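Local coordinates for protein aspartate aminotransferase (Leishmania major, PDB 4H51) that probably catalyses amino-group transfer between L-aspartate and 2-oxoglutarate with a pyridoxal phosphate cofactor, working as a homodimer, at residues A121-L124 with G125-L129; L175-E178 with G179-K182; N213-A216 with S217-A221; Y235-S239 with L240-A244; D243-A246 with A247-A251. All coordinates share one frame; numbering follows the deposited sequence. Where two conformers were deposited one is given.

The contacts follow one another along the chain without overlap, except that contacts 4 and 5 share Asp243 and Ala244. Contact 1, on helix 117-129, stands apart, its centre about 20 to 26 Å from those of the others, and it borders the second subunit. Contact 3, on helix 209-221, lies between contact 2 on helix 177-186 and contact 5 on helix 245-252. Its centre is about 13 Å from each, and it touches both. Contacts 4 and 5 are about 11 Å apart by centres and joined by the Asp241-Arg248 salt bridge. Contacts 2, 3 and 5 thus belong to a packed row of helices beside the large mixed sheet, and contact 4 leads from a cofactor-side loop into contact 5.

Contact 1 (A121-L124 with G125-L129); sequences AVSL and GAKLL
Peptide units are the flat groups that join Ala121-Leu124 to Gly125-Leu129, and no ring or guanidinium takes part. The peptide unit that ends in Ser123 O meets both the backbone and the side chain of Lys127. Its O accepts from Lys127 N at 2.9 Å, with the donor tilted 22° from the carbonyl plane. Beside the same oxygen lies Lys127 CG, 3.3 Å from Ser123 O. The lysine gets there because its CG is anti to its carbonyl carbon (chi1 -66°). From there the chain runs out extended and passes Ser123. Lys127 CE lies 3.3 Å from Ser123 OG, but that serine is modelled in two positions, so this approach is less certain. The amino group goes further, to a salt bridge with Glu301. Three more carbonyls work in the same i to i+4 ladder, that of helix 117-129, which follows strand 110-116 of the large sheet. In fold-type I aminotransferases the start of this helix faces the cofactor phosphate. Ala121 O accepts from Gly125 N at 2.8 Å, Val122 O from Ala126 N at 2.9 Å, and Leu124 O from Leu128 N at 2.8 Å. Ala126 CB sits 3.3 Å from Val122 O. Leu124 and Leu128 meet helix 287-299 with their side chains, whereas Ala121 and Val122 touch Ala260 of strand 258-262. Trp21 of the second subunit packs on Leu128 and Leu129, and Lys127 of the second subunit on its counterpart.

Contact 2 (L175-E178 with G179-K182); sequences LNFE and GMKK
Gly179 opens the second segment by meeting Asn176, the N-cap residue of helix 177-186. Its N donates to Asn176 OD1 at 2.9 Å. The donor stands well above the plane of the amide, 59° out of it, and is not on a lone pair. The Asn176 side chain is extended away from its own N, with CG anti to it, and this turns the amide back to the first turn. Met180 comes next. Its N donates to Asn176 O, the first i to i+4 bond of the helix. Met180 SD makes a Met-aromatic contact with the Phe177 ring, 5.4 Å from SD to the centroid, at an oblique angle. Lys181 does more. Its CG lies over one face of the Phe177 ring, 4.0 Å from the centroid, in a CH-pi contact. Further along, Lys181 CD is 3.4 Å from Phe177 CE2. A bend in the lysine chain (chi3 -69°) then brings its amino group alongside Glu178. Lys181 NZ forms a salt bridge to Glu178 OE2 at 3.1 Å, on the syn side, though 29° out of the carboxylate plane. A second salt bridge, to Glu214, shares the charge. Lys182 N closes the segment on Glu178 O at 3.0 Å. Phe177 also packs against Gln211 and Ile215 of helix 209-221. This is an N-capped first helical turn, its aromatic residue and lysine set against the neighbouring helix of the large domain.

Contact 3 (N213-A216 with S217-A221); sequences NEIA and SLMLA
Ile215 and Met219, one turn apart, lie side by side and point the same way. Ile215 offers its CG2 branch, which is anti to its backbone N. Met219 bends at its second torsion (chi2 -71°), and this leans its methyl end over toward the isoleucine. Met219 CE is then 3.9 Å from Ile215 CG2. Nearer the backbone, Met219 CG rests 3.2 Å from Ile215 O. That oxygen also accepts the Met219 N-H, at 2.9 Å from N to O. Leu218 and Leu220 meet main chain rather than side chain. Leu218 CG lies 3.4 Å from Glu214 O, and Leu220 CD1 lies 3.5 Å from Ala216 O. Ser217 N donates to Asn213 O, while Ser217 OG is taken by Arg253 outside the segments. On the side toward helix 245-252, Ile215 and Ala216 pack against Phe250; Ile215 and Leu218 also reach helix 177-186. Such i to i+4 packing is ordinary helix structure, here in helix 209-221, the helix of a beta-alpha-beta unit between strands 192-196 and 225-230 of the large sheet.

Contact 4 (Y235-S239 with L240-A244); sequences YASGS and LDTDA
Tyr235-Ser239 loops through a positive-phi Gly238 (phi 81°) and turns into helix 240-243, where Asp243 N donates to Ser239 O at 2.9 Å. Ser239 is the N-cap. Its OG is anti to its backbone N and accepts from Thr242 N at 3.0 Å, with an almost straight N-H...O angle of 174°. Water 1 touches the same hydroxyl and accepts from Asp241 N. Ser237 OG has two partners. It donates to Asp243 OD1 at 2.7 Å, coming from above the carboxylate plane, 55° out of it. The same OG accepts from Ser239 N at 2.8 Å, which makes an ST turn. Ala236 CB packs beside the carboxylate, 3.3 Å from Asp243 OD1. The other oxygen, OD2, lies among the backbone N-H groups of the loop. Its bond from Ser237 N is weak, and the position of OD2 is less sure. Tyr235 OH bonds to O of the cofactor-bearing residue at position 265, and Asp241 pairs with Arg248. Chemically, the buried Asp243 carboxylate ties the helical turn to the preceding loop through Ser237. The Ser237 hydroxyl would be expected to stabilise its negative charge, with a weak contribution from Ser237 N, while the Ser239 cap satisfies an N-H of the first turn.

Contact 5 (D243-A246 with A247-A251); sequences DAYA and ARLFA
Arg248 CG is anti to its carbonyl carbon (chi1 -63°), and the chain then runs extended to NE, which carries the guanidinium back over Ala244. Ala244 CB lies over one face of that flat group, 3.3 Å above its plane and offset toward the rim. The nearest atom there is Arg248 NE, 3.4 Å from Ala244 CB. The charged end is held further out. NE bonds to Ile100 O and NH2 to Ile99 O, in addition to the bridge from NH1 to Asp241. These bonds fix the rotation of the guanidinium over the alanine methyl. Tyr245 and Leu249, one turn apart, cross at a slant. Leu249 CD2 reaches 3.8 Å from Tyr245 CE2, at neither a clean face nor a clean edge. Phe250 turns toward the main chain of Ala246, its CD1 3.1 Å from Ala246 O. The same oxygen accepts from Phe250 N at 2.9 Å. On its other contacts the Phe250 ring stands edge-to-face with Phe228, and it also packs on Ala216. Ala246 touches Trp212 of helix 209-221. Ala244 O and Tyr245 O continue the ladder, accepting from Arg248 N and Leu249 N. This is the i to i+4 pattern at the start of helix 245-252, part of the connection between the parallel neighbours 225-230 and 258-262 of the large sheet.

Contact 1 (A121-L124 with G125-L129)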
loop_
_atom_site.group_PDB
_atom_site.type_symbol
_atom_site.label_atom_id
_atom_site.label_comp_id
_atom_site.label_asym_id
_atom_site.label_seq_id
_atom_site.Cartn_x
_atom_site.Cartn_y
_atom_site.Cartn_z
ATOM N N ALA B 121 -3.910 7.368 2.405
ATOM C CA ALA B 121 -5.018 7.897 3.199
ATOM C C ALA B 121 -6.010 8.713 2.368
ATOM O O ALA B 121 -7.224 8.661 2.623
ATOM C CB ALA B 121 -4.447 8.737 4.379
ATOM N N VAL B 122 -5.504 9.473 1.393
ATOM C CA VAL B 122 -6.395 10.266 0.523
ATOM C C VAL B 122 -7.213 9.288 -0.314
ATOM O O VAL B 122 -8.411 9.436 -0.383
ATOM C CB VAL B 122 -5.661 11.278 -0.357
ATOM C CG1 VAL B 122 -6.626 11.965 -1.371
ATOM C CG2 VAL B 122 -4.992 12.315 0.539
ATOM N N SER B 123 -6.562 8.280 -0.916
ATOM C CA SER B 123 -7.287 7.298 -1.703
ATOM C C SER B 123 -8.324 6.549 -0.881
ATOM O O SER B 123 -9.503 6.407 -1.296
ATOM C CB SER B 123 -6.295 6.306 -2.326
ATOM O OG SER B 123 -6.967 5.344 -3.094
ATOM N N LEU B 124 -7.887 6.027 0.280
ATOM C CA LEU B 124 -8.797 5.298 1.158
ATOM C C LEU B 124 -9.988 6.173 1.632
ATOM O O LEU B 124 -11.132 5.697 1.692
ATOM C CB LEU B 124 -8.074 4.709 2.379
ATOM C CG LEU B 124 -8.918 3.881 3.349
ATOM C CD1 LEU B 124 -9.521 2.663 2.677
ATOM C CD2 LEU B 124 -8.076 3.333 4.514
ATOM N N GLY B 125 -9.697 7.395 2.032
ATOM C CA GLY B 125 -10.721 8.343 2.463
ATOM C C GLY B 125 -11.688 8.640 1.328
ATOM O O GLY B 125 -12.892 8.676 1.532
ATOM N N ALA B 126 -11.167 8.848 0.137
ATOM C CA ALA B 126 -12.006 9.139 -1.023
ATOM C C ALA B 126 -12.935 7.970 -1.300
ATOM O O ALA B 126 -14.109 8.204 -1.594
ATOM C CB ALA B 126 -11.184 9.477 -2.260
ATOM N N LYS B 127 -12.430 6.731 -1.159
ATOM C CA LYS B 127 -13.281 5.541 -1.292
ATOM C C LYS B 127 -14.284 5.410 -0.176
ATOM O O LYS B 127 -15.452 5.124 -0.399
ATOM C CB LYS B 127 -12.418 4.258 -1.386
ATOM C CG LYS B 127 -11.597 4.219 -2.667
ATOM C CD LYS B 127 -10.756 2.955 -2.863
ATOM C CE LYS B 127 -9.499 3.301 -3.664
ATOM N NZ LYS B 127 -8.800 2.148 -4.320
ATOM N N LEU B 128 -13.853 5.622 1.054
ATOM C CA LEU B 128 -14.793 5.546 2.177
ATOM C C LEU B 128 -16.008 6.492 1.981
ATOM O O LEU B 128 -17.155 6.162 2.313
ATOM C CB LEU B 128 -14.068 5.896 3.479
ATOM C CG LEU B 128 -14.892 5.979 4.773
ATOM C CD1 LEU B 128 -15.498 4.626 5.162
ATOM C CD2 LEU B 128 -14.004 6.490 5.902
ATOM N N LEU B 129 -15.724 7.676 1.468
ATOM C CA LEU B 129 -16.737 8.741 1.316
ATOM C C LEU B 129 -17.789 8.349 0.273
ATOM O O LEU B 129 -18.919 8.827 0.339
ATOM C CB LEU B 129 -16.063 10.057 0.950
ATOM C CG LEU B 129 -15.398 10.761 2.140
ATOM C CD1 LEU B 129 -14.537 11.921 1.725
ATOM C CD2 LEU B 129 -16.340 11.215 3.235
#

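Contact 2 (L175-E178 with G179-K182)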
loop_
_atom_site.group_PDB
_atom_site.type_symbol
_atom_site.label_atom_id
_atom_site.label_comp_id
_atom_site.label_asym_id
_atom_site.label_seq_id
_atom_site.Cartn_x
_atom_site.Cartn_y
_atom_site.Cartn_z
ATOM N N LEU B 175 -4.217 34.514 -1.326
ATOM C CA LEU B 175 -5.498 33.833 -1.397
ATOM C C LEU B 175 -6.593 34.743 -1.934
ATOM O O LEU B 175 -6.811 35.815 -1.422
ATOM C CB LEU B 175 -5.926 33.313 -0.008
ATOM C CG LEU B 175 -5.826 31.831 0.189
ATOM C CD1 LEU B 175 -4.396 31.429 -0.133
ATOM C CD2 LEU B 175 -6.241 31.433 1.619
ATOM N N ASN B 176 -7.288 34.298 -2.954
ATOM C CA ASN B 176 -8.558 34.902 -3.330
ATOM C C ASN B 176 -9.630 34.415 -2.367
ATOM O O ASN B 176 -10.409 33.493 -2.671
ATOM C CB ASN B 176 -8.932 34.509 -4.758
ATOM C CG ASN B 176 -10.254 35.126 -5.221
ATOM O OD1 ASN B 176 -10.936 35.851 -4.494
ATOM N ND2 ASN B 176 -10.606 34.842 -6.462
ATOM N N PHE B 177 -9.677 35.031 -1.193
ATOM C CA PHE B 177 -10.525 34.519 -0.142
ATOM C C PHE B 177 -11.991 34.766 -0.426
ATOM O O PHE B 177 -12.853 33.915 -0.103
ATOM C CB PHE B 177 -10.154 35.075 1.216
ATOM C CG PHE B 177 -10.835 34.363 2.342
ATOM C CD1 PHE B 177 -10.665 32.979 2.517
ATOM C CD2 PHE B 177 -11.655 35.054 3.213
ATOM C CE1 PHE B 177 -11.302 32.332 3.565
ATOM C CE2 PHE B 177 -12.290 34.398 4.261
ATOM C CZ PHE B 177 -12.108 33.050 4.440
ATOM N N GLU B 178 -12.300 35.890 -1.076
ATOM C CA GLU B 178 -13.706 36.159 -1.435
ATOM C C GLU B 178 -14.240 35.117 -2.442
ATOM O O GLU B 178 -15.362 34.665 -2.321
ATOM C CB GLU B 178 -13.896 37.610 -1.944
ATOM C CG GLU B 178 -13.628 38.669 -0.849
ATOM C CD GLU B 178 -14.495 38.514 0.412
ATOM O OE1 GLU B 178 -15.726 38.361 0.297
ATOM O OE2 GLU B 178 -13.954 38.512 1.539
ATOM N N GLY B 179 -13.401 34.701 -3.377
ATOM C CA GLY B 179 -13.770 33.723 -4.360
ATOM C C GLY B 179 -13.943 32.356 -3.716
ATOM O O GLY B 179 -14.874 31.610 -4.069
ATOM N N MET B 180 -13.077 32.056 -2.767
ATOM C CA MET B 180 -13.146 30.795 -2.037
ATOM C C MET B 180 -14.460 30.678 -1.298
ATOM O O MET B 180 -15.154 29.678 -1.415
ATOM C CB MET B 180 -11.984 30.641 -1.063
ATOM C CG MET B 180 -11.998 29.296 -0.341
ATOM S SD MET B 180 -10.502 29.101 0.662
ATOM C CE MET B 180 -10.648 27.415 1.260
ATOM N N LYS B 181 -14.804 31.728 -0.558
ATOM C CA LYS B 181 -16.071 31.739 0.163
ATOM C C LYS B 181 -17.248 31.606 -0.804
ATOM O O LYS B 181 -18.200 30.875 -0.524
ATOM C CB LYS B 181 -16.204 32.998 0.997
ATOM C CG LYS B 181 -15.250 33.017 2.192
ATOM C CD LYS B 181 -15.472 34.183 3.166
ATOM C CE LYS B 181 -15.106 35.534 2.579
ATOM N NZ LYS B 181 -15.479 36.651 3.511
ATOM N N LYS B 182 -17.190 32.345 -1.913
ATOM C CA LYS B 182 -18.230 32.288 -2.923
ATOM C C LYS B 182 -18.418 30.843 -3.404
ATOM O O LYS B 182 -19.528 30.380 -3.490
ATOM C CB LYS B 182 -17.851 33.198 -4.080
ATOM C CG LYS B 182 -18.860 33.279 -5.216
ATOM C CD LYS B 182 -18.597 34.553 -6.033
ATOM C CE LYS B 182 -18.885 34.374 -7.511
ATOM N NZ LYS B 182 -20.327 34.068 -7.722
#

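Contact 3 (N213-A216 with S217-A221)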
loop_
_atom_site.group_PDB
_atom_site.type_symbol
_atom_site.label_atom_id
_atom_site.label_comp_id
_atom_site.label_asym_id
_atom_site.label_seq_id
_atom_site.Cartn_x
_atom_site.Cartn_y
_atom_site.Cartn_z
ATOM N N ASN B 213 -11.237 30.262 10.581
ATOM C CA ASN B 213 -12.472 30.320 11.359
ATOM C C ASN B 213 -13.681 30.600 10.455
ATOM O O ASN B 213 -14.768 29.973 10.621
ATOM C CB ASN B 213 -12.353 31.375 12.475
ATOM C CG ASN B 213 -13.441 31.237 13.553
ATOM O OD1 ASN B 213 -13.676 30.155 14.093
ATOM N ND2 ASN B 213 -14.059 32.352 13.915
ATOM N N GLU B 214 -13.520 31.497 9.483
ATOM C CA GLU B 214 -14.631 31.790 8.548
ATOM C C GLU B 214 -14.937 30.576 7.675
ATOM O O GLU B 214 -16.090 30.283 7.438
ATOM C CB GLU B 214 -14.326 32.954 7.647
ATOM C CG GLU B 214 -14.338 34.300 8.350
ATOM C CD GLU B 214 -14.342 35.467 7.349
ATOM O OE1 GLU B 214 -15.166 35.480 6.403
ATOM O OE2 GLU B 214 -13.491 36.371 7.490
ATOM N N ILE B 215 -13.899 29.836 7.271
ATOM C CA ILE B 215 -14.123 28.645 6.437
ATOM C C ILE B 215 -14.873 27.588 7.242
ATOM O O ILE B 215 -15.779 26.927 6.720
ATOM C CB ILE B 215 -12.814 28.049 5.938
ATOM C CG1 ILE B 215 -12.114 29.003 4.975
ATOM C CG2 ILE B 215 -13.083 26.721 5.183
ATOM C CD1 ILE B 215 -10.639 28.700 4.831
ATOM N N ALA B 216 -14.515 27.421 8.517
ATOM C CA ALA B 216 -15.263 26.480 9.378
ATOM C C ALA B 216 -16.739 26.855 9.456
ATOM O O ALA B 216 -17.585 25.981 9.351
ATOM C CB ALA B 216 -14.667 26.372 10.766
ATOM N N SER B 217 -17.053 28.120 9.686
ATOM C CA SER B 217 -18.447 28.551 9.752
ATOM C C SER B 217 -19.240 28.207 8.480
ATOM O O SER B 217 -20.394 27.791 8.552
ATOM C CB SER B 217 -18.530 30.062 9.966
ATOM O OG SER B 217 -17.991 30.383 11.207
ATOM N N LEU B 218 -18.616 28.401 7.336
ATOM C CA LEU B 218 -19.249 28.096 6.049
ATOM C C LEU B 218 -19.431 26.595 5.848
ATOM O O LEU B 218 -20.475 26.152 5.321
ATOM C CB LEU B 218 -18.393 28.640 4.907
ATOM C CG LEU B 218 -18.291 30.152 4.839
ATOM C CD1 LEU B 218 -17.489 30.520 3.613
ATOM C CD2 LEU B 218 -19.676 30.791 4.774
ATOM N N MET B 219 -18.442 25.796 6.253
ATOM C CA MET B 219 -18.572 24.332 6.118
ATOM C C MET B 219 -19.699 23.783 6.993
ATOM O O MET B 219 -20.393 22.826 6.613
ATOM C CB MET B 219 -17.252 23.595 6.478
ATOM C CG MET B 219 -16.073 24.001 5.578
ATOM S SD MET B 219 -16.335 23.328 3.932
ATOM C CE MET B 219 -15.108 24.256 3.001
ATOM N N LEU B 220 -19.892 24.388 8.169
ATOM C CA LEU B 220 -20.953 23.967 9.057
ATOM C C LEU B 220 -22.296 24.420 8.491
ATOM O O LEU B 220 -23.217 23.639 8.444
ATOM C CB LEU B 220 -20.759 24.521 10.478
ATOM C CG LEU B 220 -19.682 23.862 11.316
ATOM C CD1 LEU B 220 -19.069 24.844 12.334
ATOM C CD2 LEU B 220 -20.206 22.582 12.007
ATOM N N ALA B 221 -22.389 25.649 8.004
ATOM C CA ALA B 221 -23.647 26.199 7.489
ATOM C C ALA B 221 -24.173 25.420 6.298
ATOM O O ALA B 221 -25.382 25.228 6.155
ATOM C CB ALA B 221 -23.471 27.673 7.108
#

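Contact 4 (Y235-S239 with L240-A244)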
loop_
_atom_site.group_PDB
_atom_site.type_symbol
_atom_site.label_atom_id
_atom_site.label_comp_id
_atom_site.label_asym_id
_atom_site.label_seq_id
_atom_site.Cartn_x
_atom_site.Cartn_y
_atom_site.Cartn_z
ATOM N N TYR B 235 5.807 22.085 8.882
ATOM C CA TYR B 235 6.580 22.883 7.938
ATOM C C TYR B 235 6.045 24.321 7.757
ATOM O O TYR B 235 6.809 25.252 7.440
ATOM C CB TYR B 235 6.665 22.199 6.595
ATOM C CG TYR B 235 7.778 21.150 6.480
ATOM C CD1 TYR B 235 9.106 21.537 6.273
ATOM C CD2 TYR B 235 7.503 19.813 6.598
ATOM C CE1 TYR B 235 10.118 20.593 6.187
ATOM C CE2 TYR B 235 8.496 18.870 6.505
ATOM C CZ TYR B 235 9.781 19.247 6.294
ATOM O OH TYR B 235 10.733 18.315 6.167
ATOM N N ALA B 236 4.747 24.522 7.939
ATOM C CA ALA B 236 4.203 25.900 7.895
ATOM C C ALA B 236 4.889 26.837 8.890
ATOM O O ALA B 236 5.193 27.988 8.559
ATOM C CB ALA B 236 2.693 25.905 8.091
ATOM N N SER B 237 5.186 26.329 10.088
ATOM C CA SER B 237 5.827 27.144 11.124
ATOM C C SER B 237 7.116 26.588 11.764
ATOM O O SER B 237 7.817 27.364 12.410
ATOM C CB SER B 237 4.832 27.362 12.241
ATOM O OG SER B 237 4.657 26.119 12.905
ATOM N N GLY B 238 7.411 25.298 11.620
ATOM C CA GLY B 238 8.348 24.578 12.504
ATOM C C GLY B 238 7.803 24.090 13.852
ATOM O O GLY B 238 8.502 23.399 14.614
ATOM N N SER B 239 6.535 24.400 14.121
ATOM C CA SER B 239 5.834 23.880 15.299
ATOM C C SER B 239 4.632 23.016 14.927
ATOM O O SER B 239 3.726 23.502 14.226
ATOM C CB SER B 239 5.319 25.063 16.119
ATOM O OG SER B 239 4.336 24.662 17.067
ATOM N N LEU B 240 4.616 21.799 15.451
ATOM C CA LEU B 240 3.509 20.831 15.259
ATOM C C LEU B 240 2.205 21.387 15.821
ATOM O O LEU B 240 1.144 21.263 15.172
ATOM C CB LEU B 240 3.801 19.501 15.932
ATOM C CG LEU B 240 4.944 18.631 15.406
ATOM C CD1 LEU B 240 5.143 17.483 16.352
ATOM C CD2 LEU B 240 4.602 18.147 14.001
ATOM N N ASP B 241 2.296 21.995 17.013
ATOM C CA ASP B 241 1.104 22.594 17.619
ATOM C C ASP B 241 0.547 23.729 16.787
ATOM O O ASP B 241 -0.659 23.756 16.484
ATOM C CB ASP B 241 1.372 23.053 19.049
ATOM C CG ASP B 241 1.348 21.908 20.044
ATOM O OD1 ASP B 241 0.706 20.864 19.835
ATOM O OD2 ASP B 241 1.972 22.071 21.081
ATOM N N THR B 242 1.408 24.671 16.389
ATOM C CA THR B 242 0.933 25.785 15.576
ATOM C C THR B 242 0.346 25.324 14.263
ATOM O O THR B 242 -0.682 25.868 13.824
ATOM C CB THR B 242 2.035 26.828 15.295
ATOM O OG1 THR B 242 2.538 27.322 16.544
ATOM C CG2 THR B 242 1.488 28.001 14.480
ATOM N N ASP B 243 0.974 24.314 13.650
ATOM C CA ASP B 243 0.569 23.867 12.305
ATOM C C ASP B 243 -0.722 23.095 12.309
ATOM O O ASP B 243 -1.364 23.070 11.309
ATOM C CB ASP B 243 1.622 23.093 11.591
ATOM C CG ASP B 243 2.755 23.958 11.115
ATOM O OD1 ASP B 243 2.724 25.194 11.303
ATOM O OD2 ASP B 243 3.666 23.345 10.550
ATOM N N ALA B 244 -1.138 22.597 13.463
ATOM C CA ALA B 244 -2.400 21.850 13.636
ATOM C C ALA B 244 -3.623 22.719 13.880
ATOM O O ALA B 244 -4.718 22.208 14.141
ATOM C CB ALA B 244 -2.235 20.863 14.789
HETATM O O HOH W 1 4.507 22.026 18.980
#

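Contact 5 (D243-A246 with A247-A251)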
loop_
_atom_site.group_PDB
_atom_site.type_symbol
_atom_site.label_atom_id
_atom_site.label_comp_id
_atom_site.label_asym_id
_atom_site.label_seq_id
_atom_site.Cartn_x
_atom_site.Cartn_y
_atom_site.Cartn_z
ATOM N N ASP B 243 0.974 24.314 13.650
ATOM C CA ASP B 243 0.569 23.867 12.305
ATOM C C ASP B 243 -0.722 23.095 12.309
ATOM O O ASP B 243 -1.364 23.070 11.309
ATOM C CB ASP B 243 1.622 23.093 11.591
ATOM C CG ASP B 243 2.755 23.958 11.115
ATOM O OD1 ASP B 243 2.724 25.194 11.303
ATOM O OD2 ASP B 243 3.666 23.345 10.550
ATOM N N ALA B 244 -1.138 22.597 13.463
ATOM C CA ALA B 244 -2.400 21.850 13.636
ATOM C C ALA B 244 -3.623 22.719 13.880
ATOM O O ALA B 244 -4.718 22.208 14.141
ATOM C CB ALA B 244 -2.235 20.863 14.789
ATOM N N TYR B 245 -3.476 24.041 13.820
ATOM C CA TYR B 245 -4.561 24.932 14.186
ATOM C C TYR B 245 -5.855 24.621 13.440
ATOM O O TYR B 245 -6.927 24.545 14.028
ATOM C CB TYR B 245 -4.157 26.402 13.935
ATOM C CG TYR B 245 -5.220 27.364 14.378
ATOM C CD1 TYR B 245 -5.271 27.787 15.714
ATOM C CD2 TYR B 245 -6.200 27.845 13.507
ATOM C CE1 TYR B 245 -6.240 28.663 16.148
ATOM C CE2 TYR B 245 -7.182 28.721 13.947
ATOM C CZ TYR B 245 -7.209 29.108 15.288
ATOM O OH TYR B 245 -8.162 29.992 15.777
ATOM N N ALA B 246 -5.762 24.406 12.133
ATOM C CA ALA B 246 -6.968 24.295 11.334
ATOM C C ALA B 246 -7.767 23.058 11.727
ATOM O O ALA B 246 -8.956 23.131 12.019
ATOM C CB ALA B 246 -6.639 24.334 9.833
ATOM N N ALA B 247 -7.125 21.892 11.712
ATOM C CA ALA B 247 -7.780 20.657 12.131
ATOM C C ALA B 247 -8.302 20.778 13.550
ATOM O O ALA B 247 -9.409 20.317 13.841
ATOM C CB ALA B 247 -6.790 19.476 12.046
ATOM N N ARG B 248 -7.522 21.367 14.466
ATOM C CA ARG B 248 -7.985 21.478 15.877
ATOM C C ARG B 248 -9.164 22.410 16.045
ATOM O O ARG B 248 -10.081 22.122 16.823
ATOM C CB ARG B 248 -6.858 21.869 16.872
ATOM C CG ARG B 248 -5.766 20.836 16.955
ATOM C CD ARG B 248 -4.642 21.223 17.871
ATOM N NE ARG B 248 -3.582 20.196 17.826
ATOM C CZ ARG B 248 -2.423 20.328 18.440
ATOM N NH1 ARG B 248 -2.193 21.395 19.176
ATOM N NH2 ARG B 248 -1.522 19.371 18.337
ATOM N N LEU B 249 -9.172 23.501 15.287
ATOM C CA LEU B 249 -10.333 24.429 15.264
ATOM C C LEU B 249 -11.566 23.783 14.710
ATOM O O LEU B 249 -12.645 23.924 15.281
ATOM C CB LEU B 249 -10.036 25.651 14.384
ATOM C CG LEU B 249 -11.150 26.683 14.100
ATOM C CD1 LEU B 249 -11.568 27.502 15.321
ATOM C CD2 LEU B 249 -10.638 27.585 12.989
ATOM N N PHE B 250 -11.439 23.081 13.570
ATOM C CA PHE B 250 -12.601 22.411 12.996
ATOM C C PHE B 250 -13.180 21.369 13.972
ATOM O O PHE B 250 -14.396 21.234 14.092
ATOM C CB PHE B 250 -12.276 21.800 11.614
ATOM C CG PHE B 250 -12.207 22.804 10.464
ATOM C CD1 PHE B 250 -11.572 24.032 10.590
ATOM C CD2 PHE B 250 -12.715 22.483 9.226
ATOM C CE1 PHE B 250 -11.470 24.905 9.541
ATOM C CE2 PHE B 250 -12.638 23.373 8.156
ATOM C CZ PHE B 250 -12.023 24.596 8.326
ATOM N N ALA B 251 -12.311 20.609 14.638
ATOM C CA ALA B 251 -12.765 19.621 15.630
ATOM C C ALA B 251 -13.521 20.344 16.716
ATOM O O ALA B 251 -14.610 19.943 17.068
ATOM C CB ALA B 251 -11.579 18.878 16.255
#